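PDB 3BDU: putative lipoprotein from Pectobacterium atrosepticum SCRI1043, which is of unknown function, a small SH3-like beta domain of a DUF903 protein that is probably held at the cell membrane through a lipid modification. Local coordinates for residues 3-8 with 19-24; 7-12 with 44-49; 13-18 with 30-35. All coordinates share one frame; numbering follows the deposited sequence.

Contact 1 of 3, residues 3-8 with 19-24; sequences SNYVLH and GKPKVD
With chi1 at -75°, Tyr5 sets its CG anti to the carbonyl carbon and turns its ring over the backbone of Lys20; Lys20 answers with CG anti to its own backbone N (chi1 -168°), which carries the first part of its chain obliquely across the phenol. The CA of Lys20 stands over one face of the ring, 3.8 Å from the Tyr5 centroid and nearer the rim than the middle, a CH-pi contact. Farther out, Lys20 CB lies 3.6 Å from Tyr5 CZ, and CG and CD carry the methylene contact on to the hydroxyl end. A bend at chi3 then takes the ammonium group away to Asp24 and Glu26 of a neighbouring subunit, while Tyr5 OH bonds to Lys52.

The segment 19-24 is the link that leaves strand 14-18 of one three-stranded antiparallel sheet and enters strand 22-23 of the other, so these contacts lay this connection against strand 4-9 of what is probably a small SH3-like barrel, as the family suggests. Pro21, which is buried, comes next. Its CD meets Tyr5 CG at 3.9 Å, obliquely to the ring, and its CG presses on Leu7 CD1 at 3.4 Å, closer than carbons usually come; Met50 and Tyr32 also touch this proline.

Backbone contact is slight: Gly19 N gives Ser3 O a weak bond of 3.0 Å, bent to 135° at the hydrogen. Within the link, Lys22 NZ folds back onto Lys20 O at 2.8 Å, in the carbonyl plane and on a lone pair, which ties the two lysines together across Pro21.

Contact 2 of 3, residues 7-12 with 44-49; sequences LHTNDG and RDNVKE
Backbone bonds join His8 to Glu49 as an antiparallel hydrogen-bonded pair. His8 N reaches Glu49 O at 2.9 Å, almost straight at 174°, while the returning bond from Glu49 N is weak. His8 O also takes the N-H of Lys48 at 2.9 Å. Lys48 and Glu49 thus both face one residue, a classic beta bulge, and the register shifts before Thr9 pairs with Val47 between strands 4-9 and 47-52 of the probable SH3-like barrel.

Beyond the bulge Asn46 O serves the type I turn of residues 9-12: Asn10 N bonds to it at 3.0 Å, and Thr9 CA makes a CA-H...O contact with it.

Among side-chain bonds, Asn10 ND2 donates to Asp45 O at 2.8 Å, with the acceptor lying in the plane of the amide. The chi1 of -82° swings this amide toward the 3-10 segment, and its OD1 rests 3.3 Å from Lys48 CB, the two side chains crossing at about a right angle.

Charges lead outward: the extended Lys48 reaches Asp11 of a neighbouring subunit, and Glu49 pairs with Arg13 of that same subunit.

Contact 3 of 3, residues 13-18 with 30-35; sequences RTIVAE and ISYTDA
The phenol ring of Tyr32 is met obliquely by two aliphatic side chains of the strand 14-18. Ala17 CB comes to within 3.8 Å of Tyr32 CD2, near the root of the ring, and Ile15 CG2 lies 3.6 Å from Tyr32 CE2, farther along the same side of the six-membered ring. Ile15 also reaches the hydroxyl end, with CG2 and CD1 both close to Tyr32 OH, and the two side chains cross at about a right angle. The ring gets there because chi1 of 65° holds CG between the backbone N and the carbonyl carbon. Leu7, Gln40 and Ile42 also touch this tyrosine, which is buried.

Strand 14-18 belongs to one three-stranded antiparallel sheet and strand 30-33 to the other, and their short axes stand 76° apart. This steep crossing of the two strands is consistent with an SH3-like barrel, as in the family's clan, with Tyr32 in the interior where they close.

Direct backbone bonding comes down to Glu18 N with Thr33 O, 2.8 Å and 170° at the hydrogen. The same oxygen receives a CA-H...O contact from Ala17. A water bridges the backbones on either side of this bond: one takes the N-H of Ala35 and donates to Val16 O at 2.7 Å, the other takes the N-H of Thr33 and donates to Glu18 O at 2.8 Å. Toward the surface, Val16 CG1 meets Ala35 CB at 4.4 Å, and Asp34 OD1 accepts from the backbone N atoms of Tyr36 and Gln38, farther along the chain.

In the fold
Strand 4-9 is common to contacts 1 and 2, whose centres lie about 12 Å apart, and Leu7 and His8 belong to both. Contact 3 sits only about 6 Å from contact 1, centre to centre, and its segments alternate with those of contact 1 along the chain; it is nested inside the loop that contact 2 closes. Backbone bonds probably join contacts 1 and 3: Tyr5 O with Ala17 N and Lys22 O with Ser31 N, both at 2.7 Å. Val47 CG2 packs on Ile30 CD1 at 3.6 Å, bringing contact 2 against strand 30-33. Contacts 1 and 2 both reach a neighbouring copy, where Glu49 continues the sheet across the interface.

Contact 1 of 3, residues 3-8 with 19-24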
loop_
_atom_site.group_PDB
_atom_site.type_symbol
_atom_site.label_atom_id
_atom_site.label_comp_id
_atom_site.label_asym_id
_atom_site.label_seq_id
_atom_site.Cartn_x
_atom_site.Cartn_y
_atom_site.Cartn_z
ATOM N N SER A 3 12.101 25.641 14.283
ATOM C CA SER A 3 11.412 24.683 15.139
ATOM C C SER A 3 11.932 23.257 14.965
ATOM O O SER A 3 12.037 22.754 13.845
ATOM C CB SER A 3 9.907 24.721 14.856
ATOM O OG SER A 3 9.639 24.415 13.496
ATOM N N ASN A 4 12.256 22.614 16.082
ATOM C CA ASN A 4 12.752 21.245 16.064
ATOM C C ASN A 4 11.600 20.259 16.195
ATOM O O ASN A 4 10.537 20.589 16.721
ATOM C CB ASN A 4 13.732 21.009 17.216
ATOM C CG ASN A 4 15.036 21.757 17.040
ATOM O OD1 ASN A 4 15.754 21.556 16.058
ATOM N ND2 ASN A 4 15.352 22.626 17.994
ATOM N N TYR A 5 11.825 19.045 15.718
ATOM C CA TYR A 5 10.829 17.991 15.799
ATOM C C TYR A 5 11.511 16.745 16.339
ATOM O O TYR A 5 12.732 16.598 16.244
ATOM C CB TYR A 5 10.244 17.687 14.415
ATOM C CG TYR A 5 9.276 18.727 13.907
ATOM C CD1 TYR A 5 7.904 18.472 13.870
ATOM C CD2 TYR A 5 9.724 19.977 13.481
ATOM C CE1 TYR A 5 6.999 19.437 13.422
ATOM C CE2 TYR A 5 8.828 20.946 13.032
ATOM C CZ TYR A 5 7.470 20.669 13.005
ATOM O OH TYR A 5 6.591 21.623 12.561
ATOM N N VAL A 6 10.721 15.855 16.921
ATOM C CA VAL A 6 11.238 14.604 17.444
ATOM C C VAL A 6 10.472 13.482 16.755
ATOM O O VAL A 6 9.255 13.405 16.878
ATOM C CB VAL A 6 11.011 14.465 18.963
ATOM C CG1 VAL A 6 11.523 13.110 19.422
ATOM C CG2 VAL A 6 11.727 15.588 19.721
ATOM N N LEU A 7 11.178 12.630 16.021
ATOM C CA LEU A 7 10.546 11.509 15.332
ATOM C C LEU A 7 10.676 10.240 16.173
ATOM O O LEU A 7 11.758 9.936 16.681
ATOM C CB LEU A 7 11.211 11.246 13.974
ATOM C CG LEU A 7 11.099 12.236 12.811
ATOM C CD1 LEU A 7 11.627 13.601 13.241
ATOM C CD2 LEU A 7 11.887 11.709 11.621
ATOM N N HIS A 8 9.573 9.511 16.321
ATOM C CA HIS A 8 9.572 8.253 17.059
ATOM C C HIS A 8 9.420 7.163 16.009
ATOM O O HIS A 8 8.446 7.147 15.259
ATOM C CB HIS A 8 8.410 8.210 18.057
ATOM C CG HIS A 8 8.464 9.307 19.072
ATOM N ND1 HIS A 8 8.324 10.639 18.740
ATOM C CD2 HIS A 8 8.695 9.279 20.408
ATOM C CE1 HIS A 8 8.468 11.381 19.820
ATOM N NE2 HIS A 8 8.696 10.581 20.849
ATOM N N GLY A 19 13.720 21.336 11.804
ATOM C CA GLY A 19 12.789 21.658 10.739
ATOM C C GLY A 19 11.849 20.476 10.574
ATOM O O GLY A 19 12.211 19.349 10.912
ATOM N N LYS A 20 10.653 20.723 10.046
ATOM C CA LYS A 20 9.663 19.661 9.882
ATOM C C LYS A 20 10.018 18.610 8.843
ATOM O O LYS A 20 10.274 18.926 7.688
ATOM C CB LYS A 20 8.288 20.244 9.522
ATOM C CG LYS A 20 7.163 19.208 9.617
ATOM C CD LYS A 20 5.768 19.794 9.404
ATOM C CE LYS A 20 5.423 19.915 7.933
ATOM N NZ LYS A 20 4.005 20.323 7.741
ATOM N N PRO A 21 10.060 17.336 9.257
ATOM C CA PRO A 21 10.381 16.286 8.290
ATOM C C PRO A 21 9.238 16.262 7.279
ATOM O O PRO A 21 8.084 16.502 7.637
ATOM C CB PRO A 21 10.421 15.023 9.150
ATOM C CG PRO A 21 10.885 15.553 10.495
ATOM C CD PRO A 21 10.066 16.813 10.636
ATOM N N LYS A 22 9.558 15.999 6.021
ATOM C CA LYS A 22 8.543 15.959 4.976
ATOM C C LYS A 22 8.854 14.852 3.977
ATOM O O LYS A 22 10.008 14.441 3.823
ATOM C CB LYS A 22 8.500 17.295 4.230
ATOM C CG LYS A 22 8.192 18.496 5.119
ATOM C CD LYS A 22 8.309 19.805 4.350
ATOM C CE LYS A 22 9.709 20.392 4.447
ATOM N NZ LYS A 22 9.957 20.988 5.794
ATOM N N VAL A 23 7.820 14.377 3.296
ATOM C CA VAL A 23 8.017 13.347 2.291
ATOM C C VAL A 23 8.765 13.952 1.112
ATOM O O VAL A 23 8.447 15.052 0.653
ATOM C CB VAL A 23 6.681 12.774 1.786
ATOM C CG1 VAL A 23 6.935 11.798 0.631
ATOM C CG2 VAL A 23 5.967 12.050 2.923
ATOM N N ASP A 24 9.777 13.228 0.647
ATOM C CA ASP A 24 10.580 13.639 -0.497
ATOM C C ASP A 24 9.977 12.874 -1.672
ATOM O O ASP A 24 10.067 11.653 -1.736
ATOM C CB ASP A 24 12.037 13.217 -0.282
ATOM C CG ASP A 24 12.928 13.530 -1.474
ATOM O OD1 ASP A 24 12.405 13.781 -2.583
ATOM O OD2 ASP A 24 14.164 13.511 -1.298
#

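Contact 2 of 3, residues 7-12 with 44-49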
loop_
_atom_site.group_PDB
_atom_site.type_symbol
_atom_site.label_atom_id
_atom_site.label_comp_id
_atom_site.label_asym_id
_atom_site.label_seq_id
_atom_site.Cartn_x
_atom_site.Cartn_y
_atom_site.Cartn_z
ATOM N N LEU A 7 11.178 12.630 16.021
ATOM C CA LEU A 7 10.546 11.509 15.332
ATOM C C LEU A 7 10.676 10.240 16.173
ATOM O O LEU A 7 11.758 9.936 16.681
ATOM C CB LEU A 7 11.211 11.246 13.974
ATOM C CG LEU A 7 11.099 12.236 12.811
ATOM C CD1 LEU A 7 11.627 13.601 13.241
ATOM C CD2 LEU A 7 11.887 11.709 11.621
ATOM N N HIS A 8 9.573 9.511 16.321
ATOM C CA HIS A 8 9.572 8.253 17.059
ATOM C C HIS A 8 9.420 7.163 16.009
ATOM O O HIS A 8 8.446 7.147 15.259
ATOM C CB HIS A 8 8.410 8.210 18.057
ATOM C CG HIS A 8 8.464 9.307 19.072
ATOM N ND1 HIS A 8 8.324 10.639 18.740
ATOM C CD2 HIS A 8 8.695 9.279 20.408
ATOM C CE1 HIS A 8 8.468 11.381 19.820
ATOM N NE2 HIS A 8 8.696 10.581 20.849
ATOM N N THR A 9 10.397 6.265 15.952
ATOM C CA THR A 9 10.395 5.184 14.977
ATOM C C THR A 9 9.696 3.939 15.500
ATOM O O THR A 9 9.483 3.785 16.705
ATOM C CB THR A 9 11.817 4.769 14.611
ATOM O OG1 THR A 9 12.404 4.104 15.733
ATOM C CG2 THR A 9 12.660 5.993 14.261
ATOM N N ASN A 10 9.349 3.038 14.591
ATOM C CA ASN A 10 8.689 1.814 15.003
ATOM C C ASN A 10 9.674 0.805 15.575
ATOM O O ASN A 10 9.314 -0.340 15.842
ATOM C CB ASN A 10 7.885 1.210 13.845
ATOM C CG ASN A 10 6.517 1.861 13.695
ATOM O OD1 ASN A 10 5.813 2.088 14.685
ATOM N ND2 ASN A 10 6.126 2.151 12.460
ATOM N N ASP A 11 10.920 1.227 15.762
ATOM C CA ASP A 11 11.921 0.346 16.350
ATOM C C ASP A 11 12.486 0.928 17.646
ATOM O O ASP A 11 13.634 0.673 18.008
ATOM C CB ASP A 11 13.059 0.036 15.363
ATOM C CG ASP A 11 13.640 1.277 14.709
ATOM O OD1 ASP A 11 13.922 2.267 15.411
ATOM O OD2 ASP A 11 13.838 1.246 13.478
ATOM N N GLY A 12 11.670 1.725 18.330
ATOM C CA GLY A 12 12.070 2.304 19.602
ATOM C C GLY A 12 13.150 3.371 19.649
ATOM O O GLY A 12 13.870 3.474 20.645
ATOM N N ARG A 44 8.805 5.806 5.496
ATOM C CA ARG A 44 7.582 6.266 6.159
ATOM C C ARG A 44 6.992 5.188 7.064
ATOM O O ARG A 44 6.344 5.496 8.062
ATOM C CB ARG A 44 6.516 6.659 5.122
ATOM C CG ARG A 44 6.908 7.782 4.176
ATOM C CD ARG A 44 5.872 7.929 3.056
ATOM N NE ARG A 44 4.528 8.138 3.587
ATOM C CZ ARG A 44 3.442 8.286 2.837
ATOM N NH1 ARG A 44 3.540 8.244 1.514
ATOM N NH2 ARG A 44 2.259 8.481 3.412
ATOM N N ASP A 45 7.196 3.926 6.702
ATOM C CA ASP A 45 6.661 2.827 7.505
ATOM C C ASP A 45 7.372 2.677 8.846
ATOM O O ASP A 45 6.861 2.017 9.751
ATOM C CB ASP A 45 6.735 1.510 6.729
ATOM C CG ASP A 45 5.872 1.527 5.481
ATOM O OD1 ASP A 45 4.790 2.150 5.527
ATOM O OD2 ASP A 45 6.264 0.912 4.463
ATOM N N ASN A 46 8.531 3.311 8.987
ATOM C CA ASN A 46 9.283 3.225 10.233
ATOM C C ASN A 46 9.071 4.449 11.116
ATOM O O ASN A 46 9.764 4.615 12.120
ATOM C CB ASN A 46 10.779 3.060 9.959
ATOM C CG ASN A 46 11.543 2.554 11.181
ATOM O OD1 ASN A 46 12.765 2.689 11.267
ATOM N ND2 ASN A 46 10.820 1.952 12.126
ATOM N N VAL A 47 8.132 5.313 10.737
ATOM C CA VAL A 47 7.845 6.505 11.527
ATOM C C VAL A 47 6.462 6.358 12.148
ATOM O O VAL A 47 5.438 6.395 11.454
ATOM C CB VAL A 47 7.901 7.796 10.672
ATOM C CG1 VAL A 47 7.582 9.007 11.543
ATOM C CG2 VAL A 47 9.290 7.952 10.053
ATOM N N LYS A 48 6.443 6.186 13.466
ATOM C CA LYS A 48 5.200 6.011 14.204
ATOM C C LYS A 48 4.521 7.331 14.545
ATOM O O LYS A 48 3.331 7.510 14.289
ATOM C CB LYS A 48 5.480 5.230 15.492
ATOM C CG LYS A 48 4.251 4.937 16.328
ATOM C CD LYS A 48 4.610 4.086 17.537
ATOM C CE LYS A 48 3.360 3.647 18.293
ATOM N NZ LYS A 48 3.690 2.845 19.508
ATOM N N GLU A 49 5.279 8.247 15.138
ATOM C CA GLU A 49 4.744 9.543 15.538
ATOM C C GLU A 49 5.808 10.617 15.410
ATOM O O GLU A 49 6.998 10.323 15.271
ATOM C CB GLU A 49 4.281 9.504 16.995
ATOM C CG GLU A 49 3.354 8.366 17.340
ATOM C CD GLU A 49 3.075 8.298 18.829
ATOM O OE1 GLU A 49 2.265 9.108 19.325
ATOM O OE2 GLU A 49 3.680 7.439 19.504
#

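Contact 3 of 3, residues 13-18 with 30-35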
loop_
_atom_site.group_PDB
_atom_site.type_symbol
_atom_site.label_atom_id
_atom_site.label_comp_id
_atom_site.label_asym_id
_atom_site.label_seq_id
_atom_site.Cartn_x
_atom_site.Cartn_y
_atom_site.Cartn_z
ATOM N N ARG A 13 13.269 4.170 18.595
ATOM C CA ARG A 13 14.261 5.238 18.565
ATOM C C ARG A 13 13.559 6.586 18.515
ATOM O O ARG A 13 12.412 6.681 18.083
ATOM C CB ARG A 13 15.160 5.123 17.331
ATOM C CG ARG A 13 16.351 4.183 17.460
ATOM C CD ARG A 13 17.196 4.263 16.194
ATOM N NE ARG A 13 16.410 3.858 15.032
ATOM C CZ ARG A 13 16.600 4.301 13.794
ATOM N NH1 ARG A 13 17.557 5.179 13.528
ATOM N NH2 ARG A 13 15.820 3.864 12.817
ATOM N N THR A 14 14.249 7.619 18.975
ATOM C CA THR A 14 13.730 8.977 18.943
ATOM C C THR A 14 14.829 9.742 18.231
ATOM O O THR A 14 16.001 9.648 18.598
ATOM C CB THR A 14 13.513 9.562 20.350
ATOM O OG1 THR A 14 14.737 9.497 21.087
ATOM C CG2 THR A 14 12.433 8.782 21.089
ATOM N N ILE A 15 14.450 10.486 17.202
ATOM C CA ILE A 15 15.406 11.242 16.409
ATOM C C ILE A 15 15.031 12.719 16.411
ATOM O O ILE A 15 13.871 13.068 16.196
ATOM C CB ILE A 15 15.419 10.702 14.945
ATOM C CG1 ILE A 15 15.704 9.195 14.956
ATOM C CG2 ILE A 15 16.483 11.413 14.115
ATOM C CD1 ILE A 15 15.661 8.546 13.578
ATOM N N VAL A 16 16.009 13.582 16.669
ATOM C CA VAL A 16 15.762 15.020 16.669
ATOM C C VAL A 16 15.964 15.551 15.256
ATOM O O VAL A 16 16.974 15.264 14.610
ATOM C CB VAL A 16 16.732 15.773 17.598
ATOM C CG1 VAL A 16 16.476 17.270 17.501
ATOM C CG2 VAL A 16 16.565 15.295 19.033
ATOM N N ALA A 17 14.997 16.318 14.776
ATOM C CA ALA A 17 15.082 16.899 13.446
ATOM C C ALA A 17 15.036 18.417 13.563
ATOM O O ALA A 17 14.323 18.954 14.412
ATOM C CB ALA A 17 13.912 16.414 12.583
ATOM N N GLU A 18 15.817 19.089 12.725
ATOM C CA GLU A 18 15.846 20.547 12.674
ATOM C C GLU A 18 14.936 20.905 11.504
ATOM O O GLU A 18 15.333 20.782 10.346
ATOM C CB GLU A 18 17.259 21.061 12.385
ATOM C CG GLU A 18 18.250 20.901 13.524
ATOM C CD GLU A 18 19.547 21.670 13.286
ATOM O OE1 GLU A 18 20.299 21.318 12.346
ATOM O OE2 GLU A 18 19.808 22.633 14.039
ATOM N N ILE A 30 10.574 9.816 4.124
ATOM C CA ILE A 30 10.497 11.058 4.886
ATOM C C ILE A 30 11.904 11.624 5.003
ATOM O O ILE A 30 12.810 10.955 5.487
ATOM C CB ILE A 30 9.915 10.813 6.284
ATOM C CG1 ILE A 30 8.452 10.385 6.150
ATOM C CG2 ILE A 30 10.037 12.073 7.141
ATOM C CD1 ILE A 30 7.817 10.014 7.462
ATOM N N SER A 31 12.069 12.862 4.552
ATOM C CA SER A 31 13.360 13.535 4.551
ATOM C C SER A 31 13.455 14.577 5.656
ATOM O O SER A 31 12.475 15.256 5.964
ATOM C CB SER A 31 13.571 14.187 3.172
ATOM O OG SER A 31 14.608 15.149 3.188
ATOM N N TYR A 32 14.632 14.686 6.267
ATOM C CA TYR A 32 14.848 15.662 7.337
ATOM C C TYR A 32 16.330 15.935 7.548
ATOM O O TYR A 32 17.181 15.294 6.940
ATOM C CB TYR A 32 14.252 15.164 8.669
ATOM C CG TYR A 32 14.916 13.927 9.246
ATOM C CD1 TYR A 32 14.642 12.660 8.735
ATOM C CD2 TYR A 32 15.833 14.027 10.294
ATOM C CE1 TYR A 32 15.259 11.520 9.246
ATOM C CE2 TYR A 32 16.465 12.888 10.813
ATOM C CZ TYR A 32 16.172 11.638 10.283
ATOM O OH TYR A 32 16.798 10.512 10.768
ATOM N N THR A 33 16.624 16.890 8.425
ATOM C CA THR A 33 17.998 17.242 8.769
ATOM C C THR A 33 18.124 16.968 10.264
ATOM O O THR A 33 17.289 17.417 11.047
ATOM C CB THR A 33 18.275 18.738 8.513
ATOM O OG1 THR A 33 17.949 19.058 7.156
ATOM C CG2 THR A 33 19.750 19.058 8.758
ATOM N N ASP A 34 19.146 16.215 10.661
ATOM C CA ASP A 34 19.320 15.904 12.070
ATOM C C ASP A 34 20.027 17.025 12.820
ATOM O O ASP A 34 20.420 18.032 12.226
ATOM C CB ASP A 34 20.081 14.585 12.264
ATOM C CG ASP A 34 21.456 14.591 11.621
ATOM O OD1 ASP A 34 22.130 15.645 11.632
ATOM O OD2 ASP A 34 21.869 13.526 11.116
ATOM N N ALA A 35 20.182 16.835 14.127
ATOM C CA ALA A 35 20.819 17.825 14.991
ATOM C C ALA A 35 22.253 18.153 14.602
ATOM O O ALA A 35 22.826 19.122 15.097
ATOM C CB ALA A 35 20.772 17.348 16.446
HETATM O O HOH W 1 19.392 14.332 15.420
HETATM O O HOH W 2 14.178 18.548 9.067
#